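Local atomic coordinates of Dps family DNA-binding stress response protein (Thermosynechococcus elongatus, PDB entry 2C41), a protein that probably binds and oxidises iron and associates with DNA, as a twelve-subunit member of the Dps family of antioxidant stress proteins. Residues G52-A57 and H139-W144; A84-S89 and E107-E112. One frame throughout, in Å; residues are numbered along the deposited sequence.

Contact 1: G52-A57 and H139-W144; sequences GSEVFA and HQKHRW
Around Val55 and His139, segments 52-57 of helix 41-68 and 139-144 of helix 126-149 run antiparallel, their axes 10.9 Å apart at closest approach and 160° apart in direction. Both helices belong to the four-helix bundle of the ferritin-like fold. The polar part of the contact centres on the carboxylate of Glu54, one oxygen of which, OE2, takes two donors. On its syn lone pair sits Lys141 NZ, 3.0 Å from Glu54 OE2, in a salt bridge to which OE1 adds only a weak bond. On the anti side His142 NE2 donates to Glu54 OE2 over 2.7 Å, with an N-H...O angle of 162°; OE2 lies close to the imidazole plane, while NE2 stands out of the carboxylate plane. The lysine chain bends at chi3 (70°), which carries its ammonium to the acid. A glutamine at Glu54 would remove the negative charge and probably leave Lys141 without its ionic mate. His142 also rests on Tyr29 of helix 6-35 and meets the ring of His106 from helix 95-122, so the histidine touches the other two bundle helices as well. Deeper in, Val55 CG2 lies at the imidazole's edge, 3.8 Å from His142 CE1.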
loop_
_atom_site.group_PDB
_atom_site.type_symbol
_atom_site.label_atom_id
_atom_site.label_comp_id
_atom_site.label_asym_id
_atom_site.label_seq_id
_atom_site.Cartn_x
_atom_site.Cartn_y
_atom_site.Cartn_z
ATOM N N GLY C 52 8.733 0.440 23.752
ATOM C CA GLY C 52 10.146 0.217 23.444
ATOM C C GLY C 52 10.524 0.715 22.060
ATOM O O GLY C 52 11.582 1.323 21.885
ATOM N N SER C 53 9.662 0.460 21.078
ATOM C CA SER C 53 9.905 0.915 19.699
ATOM C C SER C 53 9.915 2.430 19.566
ATOM O O SER C 53 10.676 2.976 18.769
ATOM C CB SER C 53 8.872 0.322 18.740
ATOM O OG SER C 53 9.149 -1.047 18.536
ATOM N N GLU C 54 9.057 3.102 20.331
ATOM C CA GLU C 54 9.014 4.558 20.328
ATOM C C GLU C 54 10.253 5.169 20.969
ATOM O O GLU C 54 10.797 6.143 20.457
ATOM C CB GLU C 54 7.738 5.064 20.987
ATOM C CG GLU C 54 6.508 4.783 20.125
ATOM C CD GLU C 54 5.266 5.463 20.654
ATOM O OE1 GLU C 54 4.627 6.197 19.870
ATOM O OE2 GLU C 54 4.941 5.277 21.847
ATOM N N VAL C 55 10.714 4.573 22.059
ATOM C CA VAL C 55 11.982 4.983 22.667
ATOM C C VAL C 55 13.144 4.702 21.707
ATOM O O VAL C 55 14.020 5.540 21.527
ATOM C CB VAL C 55 12.229 4.285 24.015
ATOM C CG1 VAL C 55 13.644 4.571 24.515
ATOM C CG2 VAL C 55 11.196 4.744 25.057
ATOM N N PHE C 56 13.114 3.534 21.064
ATOM C CA PHE C 56 14.151 3.155 20.108
ATOM C C PHE C 56 14.412 4.237 19.067
ATOM O O PHE C 56 15.569 4.576 18.802
ATOM C CB PHE C 56 13.778 1.860 19.371
ATOM C CG PHE C 56 14.730 1.519 18.259
ATOM C CD1 PHE C 56 14.419 1.836 16.937
ATOM C CD2 PHE C 56 15.948 0.911 18.540
ATOM C CE1 PHE C 56 15.309 1.534 15.904
ATOM C CE2 PHE C 56 16.848 0.604 17.511
ATOM C CZ PHE C 56 16.522 0.918 16.195
ATOM N N ALA C 57 13.333 4.759 18.481
ATOM C CA ALA C 57 13.409 5.764 17.417
ATOM C C ALA C 57 14.161 7.007 17.866
ATOM O O ALA C 57 14.752 7.720 17.051
ATOM C CB ALA C 57 12.012 6.135 16.953
ATOM N N HIS C 139 7.367 10.257 26.148
ATOM C CA HIS C 139 7.645 9.761 27.501
ATOM C C HIS C 139 6.465 9.964 28.450
ATOM O O HIS C 139 6.144 9.084 29.269
ATOM C CB HIS C 139 8.923 10.396 28.048
ATOM C CG HIS C 139 10.160 9.699 27.588
ATOM N ND1 HIS C 139 10.975 10.192 26.590
ATOM C CD2 HIS C 139 10.696 8.516 27.961
ATOM C CE1 HIS C 139 11.973 9.351 26.388
ATOM N NE2 HIS C 139 11.822 8.323 27.203
ATOM N N GLN C 140 5.804 11.114 28.327
ATOM C CA GLN C 140 4.623 11.389 29.155
ATOM C C GLN C 140 3.477 10.422 28.834
ATOM O O GLN C 140 2.752 9.986 29.739
ATOM C CB GLN C 140 4.207 12.851 29.033
ATOM C CG GLN C 140 5.229 13.764 29.708
ATOM C CD GLN C 140 5.105 15.229 29.340
ATOM O OE1 GLN C 140 4.732 15.590 28.216
ATOM N NE2 GLN C 140 5.464 16.096 30.292
ATOM N N LYS C 141 3.334 10.063 27.560
ATOM C CA LYS C 141 2.328 9.068 27.160
ATOM C C LYS C 141 2.643 7.702 27.768
ATOM O O LYS C 141 1.771 7.055 28.357
ATOM C CB LYS C 141 2.231 8.947 25.636
ATOM C CG LYS C 141 1.181 7.914 25.179
ATOM C CD LYS C 141 1.153 7.745 23.653
ATOM C CE LYS C 141 2.415 7.034 23.144
ATOM N NZ LYS C 141 2.242 6.524 21.754
ATOM N N HIS C 142 3.903 7.289 27.648
ATOM C CA HIS C 142 4.367 6.009 28.179
ATOM C C HIS C 142 4.140 5.911 29.681
ATOM O O HIS C 142 3.671 4.887 30.181
ATOM C CB HIS C 142 5.854 5.818 27.882
ATOM C CG HIS C 142 6.167 5.621 26.427
ATOM N ND1 HIS C 142 7.458 5.583 25.945
ATOM C CD2 HIS C 142 5.358 5.443 25.354
ATOM C CE1 HIS C 142 7.433 5.388 24.637
ATOM N NE2 HIS C 142 6.170 5.307 24.252
ATOM N N ARG C 143 4.470 6.988 30.391
ATOM C CA ARG C 143 4.300 7.050 31.840
ATOM C C ARG C 143 2.827 6.894 32.228
ATOM O O ARG C 143 2.495 6.159 33.157
ATOM C CB ARG C 143 4.867 8.372 32.376
ATOM C CG ARG C 143 4.594 8.604 33.854
ATOM C CD ARG C 143 5.056 9.996 34.285
ATOM N NE ARG C 143 4.632 10.267 35.654
ATOM C CZ ARG C 143 3.444 10.766 35.995
ATOM N NH1 ARG C 143 3.160 10.962 37.283
ATOM N NH2 ARG C 143 2.538 11.069 35.059
ATOM N N TRP C 144 1.949 7.601 31.520
ATOM C CA TRP C 144 0.514 7.486 31.758
ATOM C C TRP C 144 0.016 6.034 31.577
ATOM O O TRP C 144 -0.634 5.490 32.472
ATOM C CB TRP C 144 -0.255 8.489 30.887
ATOM C CG TRP C 144 -1.685 8.123 30.657
ATOM C CD1 TRP C 144 -2.620 7.786 31.595
ATOM C CD2 TRP C 144 -2.339 8.064 29.391
ATOM N NE1 TRP C 144 -3.823 7.503 30.982
ATOM C CE2 TRP C 144 -3.675 7.672 29.629
ATOM C CE3 TRP C 144 -1.922 8.298 28.072
ATOM C CZ2 TRP C 144 -4.600 7.501 28.593
ATOM C CZ3 TRP C 144 -2.847 8.136 27.040
ATOM C CH2 TRP C 144 -4.171 7.739 27.313
#

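Contact 2: A84-S89 and E107-E112; sequences ATVTPS and ELIITE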
loop_
_atom_site.group_PDB
_atom_site.type_symbol
_atom_site.label_atom_id
_atom_site.label_comp_id
_atom_site.label_asym_id
_atom_site.label_seq_id
_atom_site.Cartn_x
_atom_site.Cartn_y
_atom_site.Cartn_z
ATOM N N ALA C 84 24.749 7.192 30.836
ATOM C CA ALA C 84 23.324 7.128 31.162
ATOM C C ALA C 84 23.066 7.441 32.627
ATOM O O ALA C 84 23.848 7.063 33.504
ATOM C CB ALA C 84 22.741 5.749 30.814
ATOM N N THR C 85 21.967 8.142 32.878
ATOM C CA THR C 85 21.500 8.396 34.236
ATOM C C THR C 85 20.274 7.564 34.615
ATOM O O THR C 85 19.973 7.437 35.796
ATOM C CB THR C 85 21.200 9.881 34.468
ATOM O OG1 THR C 85 20.311 10.350 33.448
ATOM C CG2 THR C 85 22.493 10.694 34.440
ATOM N N VAL C 86 19.568 7.008 33.628
ATOM C CA VAL C 86 18.511 6.032 33.924
ATOM C C VAL C 86 19.112 4.738 34.483
ATOM O O VAL C 86 20.256 4.393 34.185
ATOM C CB VAL C 86 17.594 5.710 32.705
ATOM C CG1 VAL C 86 16.866 6.954 32.249
ATOM C CG2 VAL C 86 18.388 5.112 31.576
ATOM N N THR C 87 18.337 4.044 35.309
ATOM C CA THR C 87 18.795 2.799 35.919
ATOM C C THR C 87 18.712 1.653 34.909
ATOM O O THR C 87 17.615 1.344 34.408
ATOM C CB THR C 87 17.952 2.431 37.165
ATOM O OG1 THR C 87 18.111 3.445 38.166
ATOM C CG2 THR C 87 18.392 1.094 37.733
ATOM N N PRO C 88 19.858 1.009 34.605
ATOM C CA PRO C 88 19.751 -0.194 33.782
ATOM C C PRO C 88 19.123 -1.307 34.619
ATOM O O PRO C 88 19.473 -1.481 35.790
ATOM C CB PRO C 88 21.208 -0.513 33.419
ATOM C CG PRO C 88 22.011 0.073 34.542
ATOM C CD PRO C 88 21.256 1.302 34.983
ATOM N N SER C 89 18.168 -2.024 34.041
ATOM C CA SER C 89 17.422 -3.023 34.792
ATOM C C SER C 89 18.348 -4.142 35.247
ATOM O O SER C 89 19.210 -4.576 34.485
ATOM C CB SER C 89 16.290 -3.595 33.945
ATOM O OG SER C 89 15.390 -4.331 34.757
ATOM N N GLU C 107 10.128 9.053 34.452
ATOM C CA GLU C 107 10.029 10.290 35.220
ATOM C C GLU C 107 11.370 11.021 35.273
ATOM O O GLU C 107 11.421 12.250 35.163
ATOM C CB GLU C 107 9.467 9.996 36.612
ATOM C CG GLU C 107 7.970 9.720 36.533
ATOM C CD GLU C 107 7.327 9.417 37.855
ATOM O OE1 GLU C 107 8.056 9.163 38.845
ATOM O OE2 GLU C 107 6.076 9.411 37.889
ATOM N N LEU C 108 12.456 10.265 35.421
ATOM C CA LEU C 108 13.795 10.857 35.373
ATOM C C LEU C 108 14.025 11.512 34.007
ATOM O O LEU C 108 14.481 12.660 33.936
ATOM C CB LEU C 108 14.897 9.825 35.681
ATOM C CG LEU C 108 16.365 10.281 35.607
ATOM C CD1 LEU C 108 17.255 9.426 36.483
ATOM C CD2 LEU C 108 16.901 10.269 34.177
ATOM N N ILE C 109 13.717 10.786 32.936
ATOM C CA ILE C 109 13.900 11.316 31.580
ATOM C C ILE C 109 13.041 12.558 31.323
ATOM O O ILE C 109 13.527 13.535 30.747
ATOM C CB ILE C 109 13.646 10.246 30.507
ATOM C CG1 ILE C 109 14.741 9.169 30.588
ATOM C CG2 ILE C 109 13.616 10.881 29.103
ATOM C CD1 ILE C 109 14.466 7.933 29.733
ATOM N N ILE C 110 11.784 12.525 31.765
ATOM C CA ILE C 110 10.877 13.674 31.622
ATOM C C ILE C 110 11.457 14.907 32.328
ATOM O O ILE C 110 11.504 15.997 31.763
ATOM C CB ILE C 110 9.454 13.366 32.155
ATOM C CG1 ILE C 110 8.754 12.352 31.228
ATOM C CG2 ILE C 110 8.622 14.661 32.294
ATOM C CD1 ILE C 110 7.547 11.662 31.864
ATOM N N THR C 111 11.920 14.721 33.557
ATOM C CA THR C 111 12.554 15.816 34.289
ATOM C C THR C 111 13.773 16.339 33.526
ATOM O O THR C 111 13.905 17.549 33.322
ATOM C CB THR C 111 12.934 15.407 35.720
ATOM O OG1 THR C 111 11.730 15.182 36.462
ATOM C CG2 THR C 111 13.762 16.504 36.421
ATOM N N GLU C 112 14.640 15.425 33.103
ATOM C CA GLU C 112 15.844 15.798 32.363
ATOM C C GLU C 112 15.545 16.503 31.042
ATOM O O GLU C 112 16.222 17.474 30.702
ATOM C CB GLU C 112 16.747 14.589 32.129
ATOM C CG GLU C 112 17.431 14.099 33.410
ATOM C CD GLU C 112 18.544 13.106 33.156
ATOM O OE1 GLU C 112 19.250 12.756 34.128
ATOM O OE2 GLU C 112 18.725 12.664 32.001
#
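Thr85 and Glu112 supply the polar part of this contact, their side chains reaching for each other from opposite directions. The threonine hydroxyl donates to the acid, with Thr85 OG1 2.7 Å from Glu112 OE1, and arrives on the syn side of that oxygen, 22° out of the carboxylate plane. A chi1 of 53° turns OG1 to the glutamate, placing it between the backbone N and the carbonyl carbon of its own residue. The glutamate comes to meet it as a chain extended beyond CG, its CG anti to the carbonyl carbon (chi1 -71°). Its other oxygen, OE2, forms a salt bridge with Arg17 of helix 6-35, so the carboxylate has a partner for each oxygen, and the arginine probably stabilises its negative charge.

Segment 84-89 has no regular structure. It belongs to the connection that follows helix 80-83 and leads to helix 95-122, part of the long link between the second and third helices of the ferritin-like bundle; a short helix in this link is a hallmark of Dps proteins.

Van der Waals packing makes up the remainder. Val86 directs CG1 at the helix, where it sits 3.5 Å from Ile109 CG1, tighter than usual for two carbons, and 3.6 Å from Ile109 CD1. The same methyl touches the neighbouring leucine, with Val86 CG1 3.8 Å from Leu108 CD2. The two methyls of Leu108 also meet polar atoms of the loop: CD1 lies 3.4 Å from Thr85 O, while CD2 approaches the threonine hydroxyl, 3.5 Å from Thr85 OG1.

Both contacts belong to one ferritin-like domain, their centres about 13 Å apart, and meet where helices 95-122 and 126-149 pack together. Contact 1 ties helix 126-149 to helix 41-68; contact 2 brings a loop, part of the connection between helices 41-68 and 95-122, onto the latter. A salt bridge joins them, Arg143 NE to Glu107 OE2 at 2.8 Å, and Arg143 reaches on to Asp70 of a second subunit. Apolar packing runs alongside: His139 CB lies 3.7 Å from Ile110 CG1, and Gln140 CG is 3.8 Å from Ile110 CD1. A bound triethylene glycol, probably carried over from the crystallisation solution, lies about 4 Å from the side chain of Lys141 in contact 1.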